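Local coordinates for LIM domain only protein 7 (Homo sapiens, PDB 2EAQ) that probably binds the C-terminal tails of partner proteins through its PDZ domain, the part of the chain described here, at residues F2-I7 with D84-G89; P28-A33 with D50-I55; A54-K59 with H80-V85. All coordinates share one frame; numbering follows the deposited sequence.

The three contacts run through one small PDZ domain, with centres about 10 to 12 Å apart. Interactions 1 and 3 both use strand 80-88, flanked by strand 2-10 in interaction 1 and by strand 51-55 in interaction 3, and share Asp84 and Val85. Interaction 2 joins strand 51-55 to strand 29-35, the partner of strand 21-26 in the second sheet. Along the chain, interaction 1 brings the two ends together and interaction 2 is nested inside that loop; interaction 3 begins where interaction 2 ends, sharing Ala54 and Ile55, and ends on the strand of interaction 1. Together they tie chain ends, central strands and second sheet into one compact fold.

Interaction 1: F2-I7 with D84-G89; sequences FSDMRI and DVRRYG
Arg6 meets Asp84 because its CG stands anti to the backbone N (chi1 -175°) and its chain bends at chi3, turning the guanidinium side-on to the carboxylate. Asp84 points the same way alongside it, and the two flat groups are only 18° from coplanar. Arg6 NE donates to Asp84 OD1 at 2.8 Å, using the syn lone pair of that oxygen, and Arg6 NH2 reaches Asp84 OD2 at 3.1 Å. The result is a bidentate salt bridge in which each carboxylate oxygen has its own N-H.

On the same face Asp4 pairs differently with Arg86. Asp4 OD1 lies 2.9 Å from Arg86 NE, but well above the guanidinium plane, so the attraction is between charges alone. The aliphatic stem of Arg86 passes over one face of the Phe2 ring; the two are modelled too close for the detail to be trusted. Phe2 CB rests 3.5 Å from CD1 of Tyr88, whose hydroxyl hydrogen-bonds to Glu51 OE1.

The other face carries Ser3, Met5, Val85 and Arg87, and Ile7 CD1 comes to 3.9 Å from Val85 CG2. Met5 CG packs 3.5 Å from Val85 CG2, while Met5 SD sits over the middle of the Arg87 guanidinium, 3.5 Å from its CZ. That guanidinium is held from elsewhere, by a salt bridge to Asp50 and a hydrogen bond to the carbonyl of Gln45.

Between the faces, reciprocal backbone bonds join Ser3 with Arg87 and Met5 with Val85, closing the N- and C-terminal strands of the PDZ domain antiparallel at 156°. Charged pairs thus hold the face of Asp4, Arg6, Asp84 and Arg86, apolar and sulfur contacts that of Met5 and Val85, and solvent would probably weaken the out-of-plane Asp4-Arg86 pair more than the in-plane, doubly hydrogen-bonded Arg6-Asp84 pair.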
loop_
_atom_site.group_PDB
_atom_site.type_symbol
_atom_site.label_atom_id
_atom_site.label_comp_id
_atom_site.label_asym_id
_atom_site.label_seq_id
_atom_site.Cartn_x
_atom_site.Cartn_y
_atom_site.Cartn_z
ATOM N N PHE A 2 11.814 -8.655 -11.905
ATOM C CA PHE A 2 10.884 -8.213 -10.875
ATOM C C PHE A 2 10.166 -9.425 -10.315
ATOM O O PHE A 2 10.009 -10.429 -11.012
ATOM C CB PHE A 2 9.866 -7.216 -11.417
ATOM C CG PHE A 2 8.655 -7.836 -12.062
ATOM C CD1 PHE A 2 8.371 -7.574 -13.395
ATOM C CD2 PHE A 2 7.743 -8.613 -11.317
ATOM C CE1 PHE A 2 7.199 -8.069 -13.989
ATOM C CE2 PHE A 2 6.566 -9.113 -11.896
ATOM C CZ PHE A 2 6.293 -8.845 -13.224
ATOM N N SER A 3 9.764 -9.329 -9.049
ATOM C CA SER A 3 9.019 -10.381 -8.375
ATOM C C SER A 3 7.723 -9.817 -7.875
ATOM O O SER A 3 7.702 -8.684 -7.388
ATOM C CB SER A 3 9.784 -10.894 -7.179
ATOM O OG SER A 3 11.048 -11.370 -7.604
ATOM N N ASP A 4 6.649 -10.557 -8.045
ATOM C CA ASP A 4 5.344 -10.192 -7.550
ATOM C C ASP A 4 5.238 -10.813 -6.187
ATOM O O ASP A 4 5.715 -11.941 -5.990
ATOM C CB ASP A 4 4.203 -10.736 -8.413
ATOM C CG ASP A 4 4.018 -9.941 -9.667
ATOM O OD1 ASP A 4 4.373 -8.759 -9.628
ATOM O OD2 ASP A 4 3.535 -10.478 -10.681
ATOM N N MET A 5 4.642 -10.095 -5.237
ATOM C CA MET A 5 4.483 -10.638 -3.886
ATOM C C MET A 5 3.297 -9.993 -3.199
ATOM O O MET A 5 2.757 -8.980 -3.685
ATOM C CB MET A 5 5.729 -10.449 -3.081
ATOM C CG MET A 5 6.115 -8.986 -2.943
ATOM S SD MET A 5 7.793 -8.414 -2.311
ATOM C CE MET A 5 8.459 -9.258 -2.589
ATOM N N ARG A 6 2.857 -10.600 -2.103
ATOM C CA ARG A 6 1.705 -10.133 -1.346
ATOM C C ARG A 6 2.215 -9.749 0.017
ATOM O O ARG A 6 2.997 -10.513 0.602
ATOM C CB ARG A 6 0.651 -11.257 -1.260
ATOM C CG ARG A 6 -0.646 -10.920 -0.607
ATOM C CD ARG A 6 -1.649 -11.990 -1.081
ATOM N NE ARG A 6 -2.101 -11.636 -2.444
ATOM C CZ ARG A 6 -2.833 -12.419 -3.247
ATOM N NH1 ARG A 6 -3.206 -13.644 -2.856
ATOM N NH2 ARG A 6 -3.226 -11.973 -4.444
ATOM N N ILE A 7 1.869 -8.579 0.541
ATOM C CA ILE A 7 2.366 -8.154 1.846
ATOM C C ILE A 7 1.190 -7.818 2.744
ATOM O O ILE A 7 0.347 -7.000 2.375
ATOM C CB ILE A 7 3.268 -6.944 1.685
ATOM C CG1 ILE A 7 4.449 -7.287 0.765
ATOM C CG2 ILE A 7 3.769 -6.450 3.082
ATOM C CD1 ILE A 7 5.468 -6.094 0.580
ATOM N N ASP A 84 -0.788 -6.194 -2.988
ATOM C CA ASP A 84 -0.066 -6.945 -4.022
ATOM C C ASP A 84 0.918 -5.951 -4.612
ATOM O O ASP A 84 0.491 -4.856 -5.026
ATOM C CB ASP A 84 -1.022 -7.448 -5.094
ATOM C CG ASP A 84 -1.836 -8.600 -4.633
ATOM O OD1 ASP A 84 -1.544 -9.100 -3.558
ATOM O OD2 ASP A 84 -2.741 -9.009 -5.368
ATOM N N VAL A 85 2.205 -6.228 -4.540
ATOM C CA VAL A 85 3.229 -5.361 -5.056
ATOM C C VAL A 85 4.152 -6.073 -6.004
ATOM O O VAL A 85 4.213 -7.308 -6.071
ATOM C CB VAL A 85 4.082 -4.690 -3.899
ATOM C CG1 VAL A 85 3.165 -4.064 -2.841
ATOM C CG2 VAL A 85 5.016 -5.665 -3.265
ATOM N N ARG A 86 4.887 -5.289 -6.763
ATOM C CA ARG A 86 5.910 -5.770 -7.705
ATOM C C ARG A 86 7.185 -5.087 -7.244
ATOM O O ARG A 86 7.290 -3.851 -7.200
ATOM C CB ARG A 86 5.542 -5.338 -9.122
ATOM C CG ARG A 86 6.508 -5.785 -10.173
ATOM C CD ARG A 86 5.796 -5.885 -11.514
ATOM N NE ARG A 86 4.428 -6.324 -11.282
ATOM C CZ ARG A 86 3.712 -7.101 -12.082
ATOM N NH1 ARG A 86 4.233 -7.561 -13.206
ATOM N NH2 ARG A 86 2.452 -7.395 -11.761
ATOM N N ARG A 87 8.195 -5.882 -6.933
ATOM C CA ARG A 87 9.486 -5.423 -6.446
ATOM C C ARG A 87 10.520 -5.660 -7.512
ATOM O O ARG A 87 10.689 -6.796 -7.981
ATOM C CB ARG A 87 9.839 -6.170 -5.162
ATOM C CG ARG A 87 11.169 -5.683 -4.568
ATOM C CD ARG A 87 11.411 -6.194 -3.163
ATOM N NE ARG A 87 10.397 -5.648 -2.255
ATOM C CZ ARG A 87 10.115 -6.124 -1.037
ATOM N NH1 ARG A 87 10.773 -7.204 -0.555
ATOM N NH2 ARG A 87 9.180 -5.529 -0.297
ATOM N N TYR A 88 11.198 -4.587 -7.913
ATOM C CA TYR A 88 12.163 -4.766 -8.988
ATOM C C TYR A 88 13.539 -5.044 -8.419
ATOM O O TYR A 88 13.943 -4.459 -7.418
ATOM C CB TYR A 88 12.127 -3.518 -9.893
ATOM C CG TYR A 88 10.771 -3.299 -10.586
ATOM C CD1 TYR A 88 10.516 -3.783 -11.883
ATOM C CD2 TYR A 88 9.717 -2.638 -9.910
ATOM C CE1 TYR A 88 9.245 -3.594 -12.485
ATOM C CE2 TYR A 88 8.477 -2.462 -10.487
ATOM C CZ TYR A 88 8.238 -2.923 -11.765
ATOM O OH TYR A 88 7.013 -2.626 -12.295
ATOM N N GLY A 89 14.266 -5.971 -9.037
ATOM C CA GLY A 89 15.588 -6.295 -8.533
ATOM C C GLY A 89 16.709 -5.513 -9.209
ATOM O O GLY A 89 17.080 -4.460 -8.619
HETATM O O HOH W 1 12.316 -8.664 -6.942
#

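Interaction 2: P28-A33 with D50-I55; sequences PGIFVA and DEIIAI
Phe31 lays the CD2-CE2 side of its ring obliquely across the stem of Glu51, with CE2 3.5 Å from Glu51 CG. The overlap marks where the two sheets of the PDZ fold meet: strand 29-35, paired on its other side with strand 21-26, touches strand 51-55 through a single backbone bridge between Phe31 and Glu51. The short strands diverge at 123°, so just two backbone bonds join the segments here. Ile52 N donates to Ile30 O at 2.9 Å, and Val32 N donates to Asp50 O, also at 2.9 Å.

On the inner side three aliphatic residues interlock. Ile52 has CG1 turned anti to its carbonyl carbon (chi1 -59°), which carries CD1 to Val32 CG2, 3.8 Å away, while its CB and CG2 receive Ile30 CD1, 3.9 Å from CB. Both neighbours cross Ile52 at about a right angle, so its branches are divided between them. Trp68 of helix 65-78 covers Ile30 and Ile52 from beyond the pair, and Met83 of strand 80-88 adds to the packing on Ile52; the contact is therefore part of the hydrophobic interior.

The acidic ends are taken up by the C-terminal strand, Asp50 by Arg87 and Glu51 OE1 by the hydroxyl of Tyr88. Where the strands splay apart at their other end, a water bridges the backbones, accepting from Ile30 N at 3.1 Å and lying 2.8 Å from both Glu51 OE2 and Ile52 O, two of the acceptors that compete for its protons.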
loop_
_atom_site.group_PDB
_atom_site.type_symbol
_atom_site.label_atom_id
_atom_site.label_comp_id
_atom_site.label_asym_id
_atom_site.label_seq_id
_atom_site.Cartn_x
_atom_site.Cartn_y
_atom_site.Cartn_z
ATOM N N PRO A 28 1.621 5.811 -15.367
ATOM C CA PRO A 28 0.467 5.010 -14.939
ATOM C C PRO A 28 0.567 4.120 -13.703
ATOM O O PRO A 28 -0.401 3.380 -13.414
ATOM C CB PRO A 28 0.106 4.221 -16.216
ATOM C CG PRO A 28 1.497 3.912 -16.759
ATOM C CD PRO A 28 2.234 5.238 -16.611
ATOM N N GLY A 29 1.691 4.226 -12.988
ATOM C CA GLY A 29 1.788 3.421 -11.763
ATOM C C GLY A 29 1.792 4.210 -10.483
ATOM O O GLY A 29 1.940 5.436 -10.473
ATOM N N ILE A 30 1.606 3.513 -9.384
ATOM C CA ILE A 30 1.804 4.079 -8.022
ATOM C C ILE A 30 2.842 3.199 -7.337
ATOM O O ILE A 30 2.871 1.970 -7.541
ATOM C CB ILE A 30 0.523 4.171 -7.185
ATOM C CG1 ILE A 30 -0.287 2.898 -7.294
ATOM C CG2 ILE A 30 -0.332 5.372 -7.631
ATOM C CD1 ILE A 30 -1.350 2.799 -6.165
ATOM N N PHE A 31 3.678 3.818 -6.530
ATOM C CA PHE A 31 4.819 3.155 -5.873
ATOM C C PHE A 31 4.911 3.585 -4.424
ATOM O O PHE A 31 4.310 4.569 -4.011
ATOM C CB PHE A 31 6.124 3.537 -6.587
ATOM C CG PHE A 31 6.122 3.233 -8.066
ATOM C CD1 PHE A 31 5.492 4.102 -8.956
ATOM C CD2 PHE A 31 6.671 2.037 -8.514
ATOM C CE1 PHE A 31 5.394 3.752 -10.326
ATOM C CE2 PHE A 31 6.602 1.677 -9.849
ATOM C CZ PHE A 31 5.958 2.550 -10.738
ATOM N N VAL A 32 5.645 2.805 -3.633
ATOM C CA VAL A 32 5.870 3.193 -2.237
ATOM C C VAL A 32 6.946 4.277 -2.220
ATOM O O VAL A 32 8.081 4.087 -2.693
ATOM C CB VAL A 32 6.288 1.973 -1.405
ATOM C CG1 VAL A 32 6.631 2.417 -0.023
ATOM C CG2 VAL A 32 5.149 0.949 -1.381
ATOM N N ALA A 33 6.576 5.445 -1.689
ATOM C CA ALA A 33 7.541 6.568 -1.636
ATOM C C ALA A 33 8.421 6.555 -0.379
ATOM O O ALA A 33 9.599 6.952 -0.380
ATOM C CB ALA A 33 6.775 7.880 -1.689
ATOM N N ASP A 50 8.637 -0.235 -4.126
ATOM C CA ASP A 50 7.762 -1.345 -4.498
ATOM C C ASP A 50 6.602 -0.757 -5.309
ATOM O O ASP A 50 6.047 0.287 -4.934
ATOM C CB ASP A 50 7.136 -2.049 -3.269
ATOM C CG ASP A 50 8.092 -2.937 -2.529
ATOM O OD1 ASP A 50 9.163 -3.235 -3.055
ATOM O OD2 ASP A 50 7.698 -3.355 -1.404
ATOM N N GLU A 51 6.219 -1.366 -6.423
ATOM C CA GLU A 51 5.067 -0.888 -7.214
ATOM C C GLU A 51 3.821 -1.462 -6.611
ATOM O O GLU A 51 3.787 -2.687 -6.359
ATOM C CB GLU A 51 5.177 -1.313 -8.671
ATOM C CG GLU A 51 4.017 -0.645 -9.474
ATOM C CD GLU A 51 3.922 -1.040 -10.919
ATOM O OE1 GLU A 51 4.750 -1.830 -11.385
ATOM O OE2 GLU A 51 2.952 -0.551 -11.542
ATOM N N ILE A 52 2.819 -0.633 -6.355
ATOM C CA ILE A 52 1.600 -1.100 -5.715
ATOM C C ILE A 52 0.615 -1.516 -6.817
ATOM O O ILE A 52 0.201 -0.712 -7.677
ATOM C CB ILE A 52 1.002 0.033 -4.827
ATOM C CG1 ILE A 52 2.052 0.416 -3.783
ATOM C CG2 ILE A 52 -0.304 -0.390 -4.188
ATOM C CD1 ILE A 52 1.744 1.738 -2.984
ATOM N N ILE A 53 0.224 -2.788 -6.827
ATOM C CA ILE A 53 -0.686 -3.292 -7.819
ATOM C C ILE A 53 -2.114 -3.338 -7.360
ATOM O O ILE A 53 -3.027 -3.005 -8.097
ATOM C CB ILE A 53 -0.220 -4.701 -8.309
ATOM C CG1 ILE A 53 1.213 -4.627 -8.861
ATOM C CG2 ILE A 53 -1.199 -5.216 -9.376
ATOM C CD1 ILE A 53 1.439 -3.621 -9.916
ATOM N N ALA A 54 -2.325 -3.709 -6.105
ATOM C CA ALA A 54 -3.676 -3.776 -5.561
ATOM C C ALA A 54 -3.634 -3.741 -4.034
ATOM O O ALA A 54 -2.607 -4.024 -3.452
ATOM C CB ALA A 54 -4.361 -5.137 -5.927
ATOM N N ILE A 55 -4.714 -3.294 -3.428
ATOM C CA ILE A 55 -4.855 -3.435 -1.974
ATOM C C ILE A 55 -6.201 -4.105 -1.725
ATOM O O ILE A 55 -7.222 -3.716 -2.316
ATOM C CB ILE A 55 -4.743 -2.128 -1.185
ATOM C CG1 ILE A 55 -5.765 -1.116 -1.676
ATOM C CG2 ILE A 55 -3.350 -1.605 -1.263
ATOM C CD1 ILE A 55 -5.862 0.152 -0.753
HETATM O O HOH W 2 0.902 0.605 -10.092
#

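Interaction 3: A54-K59 with H80-V85; sequences AINNTK and HLVMDV. With NI (nickel (II) ion), chain B.
Ala54 opens the contact with a reciprocal pair of backbone bonds to Asp84: Ala54 N donates to Asp84 O at 3.2 Å, and Asp84 N to Ala54 O at 2.9 Å. The preceding residue, Ile53, faces Asp84 as well, its N-H also reaching Asp84 O: a classic beta bulge.

Ile55 follows in a non-hydrogen-bonded pair with Met83, and its side chain goes into the domain interior. Leu81, extended from its own strand with CG anti to the backbone N (chi1 -171°), brings CD1 against Ile55 CB at 3.6 Å and also touches CG2. Met83 CG approaches the same methyl more loosely, 4.1 Å from Ile55 CG2.

At Asn56 the strand pairing ends with a bond from Asn56 N to Val82 O, 2.8 Å long. Its positive phi (49°) suits the first corner of a type II' turn from Ile55 to Thr58. The amide bends back over the backbone of His80 to Val82, although its orientation is uncertain. With an alanine here, the backbone of His80 to Val82 would probably be left without the polar group that now lies against it, and a gap would open beside Val82.

Thr58 closes the turn, its N hydrogen-bonded to Ile55 O at 2.8 Å while Ile55 N hydrogen-bonds to Thr58 O. At the far end of segment 80-85, His80 NE2 binds a nickel ion at 2.2 Å that also carries two waters; the ND1 of the same imidazole is hydrogen-bonded to Asn10 OD1.

In this part of the PDZ fold helix 65-78 closes over the antiparallel sheet: strand 80-88 lies between strands 51-55 and 2-10, Trp68 and Met72 of the helix cover Ile55, Ala75 touches Leu81, and Phe21 of strand 21-26 packs on Leu81 and Met83.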
loop_
_atom_site.group_PDB
_atom_site.type_symbol
_atom_site.label_atom_id
_atom_site.label_comp_id
_atom_site.label_asym_id
_atom_site.label_seq_id
_atom_site.Cartn_x
_atom_site.Cartn_y
_atom_site.Cartn_z
ATOM N N ALA A 54 -2.325 -3.709 -6.105
ATOM C CA ALA A 54 -3.676 -3.776 -5.561
ATOM C C ALA A 54 -3.634 -3.741 -4.034
ATOM O O ALA A 54 -2.607 -4.024 -3.452
ATOM C CB ALA A 54 -4.361 -5.137 -5.927
ATOM N N ILE A 55 -4.714 -3.294 -3.428
ATOM C CA ILE A 55 -4.855 -3.435 -1.974
ATOM C C ILE A 55 -6.201 -4.105 -1.725
ATOM O O ILE A 55 -7.222 -3.716 -2.316
ATOM C CB ILE A 55 -4.743 -2.128 -1.185
ATOM C CG1 ILE A 55 -5.765 -1.116 -1.676
ATOM C CG2 ILE A 55 -3.350 -1.605 -1.263
ATOM C CD1 ILE A 55 -5.862 0.152 -0.753
ATOM N N ASN A 56 -6.205 -5.125 -0.860
ATOM C CA ASN A 56 -7.428 -5.825 -0.543
ATOM C C ASN A 56 -8.132 -6.194 -1.868
ATOM O O ASN A 56 -7.506 -6.853 -2.720
ATOM C CB ASN A 56 -8.243 -4.946 0.439
ATOM C CG ASN A 56 -7.462 -4.644 1.718
ATOM O OD1 ASN A 56 -7.613 -3.570 2.356
ATOM N ND2 ASN A 56 -6.655 -5.613 2.131
ATOM N N ASN A 57 -9.370 -5.812 -2.059
ATOM C CA ASN A 57 -10.029 -6.212 -3.333
ATOM C C ASN A 57 -10.008 -5.139 -4.411
ATOM O O ASN A 57 -10.847 -5.184 -5.328
ATOM C CB ASN A 57 -11.493 -6.554 -2.979
ATOM C CG ASN A 57 -11.557 -7.763 -2.023
ATOM O OD1 ASN A 57 -12.277 -7.767 -0.993
ATOM N ND2 ASN A 57 -10.771 -8.764 -2.351
ATOM N N THR A 58 -9.047 -4.219 -4.377
ATOM C CA THR A 58 -9.036 -3.100 -5.297
ATOM C C THR A 58 -7.750 -3.090 -6.073
ATOM O O THR A 58 -6.675 -2.865 -5.522
ATOM C CB THR A 58 -9.141 -1.779 -4.502
ATOM O OG1 THR A 58 -10.387 -1.744 -3.802
ATOM C CG2 THR A 58 -9.070 -0.577 -5.407
ATOM N N LYS A 59 -7.855 -3.339 -7.386
ATOM C CA LYS A 59 -6.675 -3.267 -8.252
ATOM C C LYS A 59 -6.548 -1.793 -8.676
ATOM O O LYS A 59 -7.533 -1.144 -9.099
ATOM C CB LYS A 59 -6.886 -4.175 -9.480
ATOM C CG LYS A 59 -5.674 -4.290 -10.383
ATOM C CD LYS A 59 -5.935 -5.152 -11.616
ATOM C CE LYS A 59 -4.605 -5.600 -12.234
ATOM N NZ LYS A 59 -3.623 -4.441 -12.456
ATOM N N HIS A 80 -6.770 -3.528 8.103
ATOM C CA HIS A 80 -6.160 -4.622 7.340
ATOM C C HIS A 80 -5.840 -4.184 5.935
ATOM O O HIS A 80 -6.681 -3.608 5.202
ATOM C CB HIS A 80 -7.101 -5.847 7.222
ATOM C CG HIS A 80 -7.600 -6.380 8.518
ATOM N ND1 HIS A 80 -6.765 -6.941 9.465
ATOM C CD2 HIS A 80 -8.844 -6.424 9.026
ATOM C CE1 HIS A 80 -7.481 -7.283 10.522
ATOM N NE2 HIS A 80 -8.745 -6.972 10.280
ATOM N N LEU A 81 -4.602 -4.395 5.562
ATOM C CA LEU A 81 -4.165 -4.021 4.246
ATOM C C LEU A 81 -3.330 -5.149 3.644
ATOM O O LEU A 81 -2.193 -5.334 4.051
ATOM C CB LEU A 81 -3.378 -2.727 4.436
ATOM C CG LEU A 81 -2.944 -1.950 3.236
ATOM C CD1 LEU A 81 -4.123 -1.532 2.362
ATOM C CD2 LEU A 81 -2.189 -0.729 3.802
ATOM N N VAL A 82 -3.888 -5.884 2.687
ATOM C CA VAL A 82 -3.177 -6.967 1.995
ATOM C C VAL A 82 -2.804 -6.355 0.639
ATOM O O VAL A 82 -3.692 -6.143 -0.212
ATOM C CB VAL A 82 -4.050 -8.213 1.821
ATOM C CG1 VAL A 82 -3.326 -9.317 1.024
ATOM C CG2 VAL A 82 -4.342 -8.830 3.189
ATOM N N MET A 83 -1.515 -6.105 0.457
ATOM C CA MET A 83 -1.034 -5.401 -0.738
ATOM C C MET A 83 -0.387 -6.274 -1.745
ATOM O O MET A 83 0.478 -7.071 -1.359
ATOM C CB MET A 83 -0.010 -4.344 -0.325
ATOM C CG MET A 83 -0.392 -3.402 0.875
ATOM S SD MET A 83 0.823 -1.991 1.141
ATOM C CE MET A 83 1.442 -1.984 -0.611
ATOM N N ASP A 84 -0.788 -6.194 -2.988
ATOM C CA ASP A 84 -0.066 -6.945 -4.022
ATOM C C ASP A 84 0.918 -5.951 -4.612
ATOM O O ASP A 84 0.491 -4.856 -5.026
ATOM C CB ASP A 84 -1.022 -7.448 -5.094
ATOM C CG ASP A 84 -1.836 -8.600 -4.633
ATOM O OD1 ASP A 84 -1.544 -9.100 -3.558
ATOM O OD2 ASP A 84 -2.741 -9.009 -5.368
ATOM N N VAL A 85 2.205 -6.228 -4.540
ATOM C CA VAL A 85 3.229 -5.361 -5.056
ATOM C C VAL A 85 4.152 -6.073 -6.004
ATOM O O VAL A 85 4.213 -7.308 -6.071
ATOM C CB VAL A 85 4.082 -4.690 -3.899
ATOM C CG1 VAL A 85 3.165 -4.064 -2.841
ATOM C CG2 VAL A 85 5.016 -5.665 -3.265
HETATM NI NI NI B . -10.572 -7.186 11.480
HETATM O O HOH W 3 -11.792 -7.676 9.894
HETATM O O HOH W 4 -10.925 -5.164 11.153
#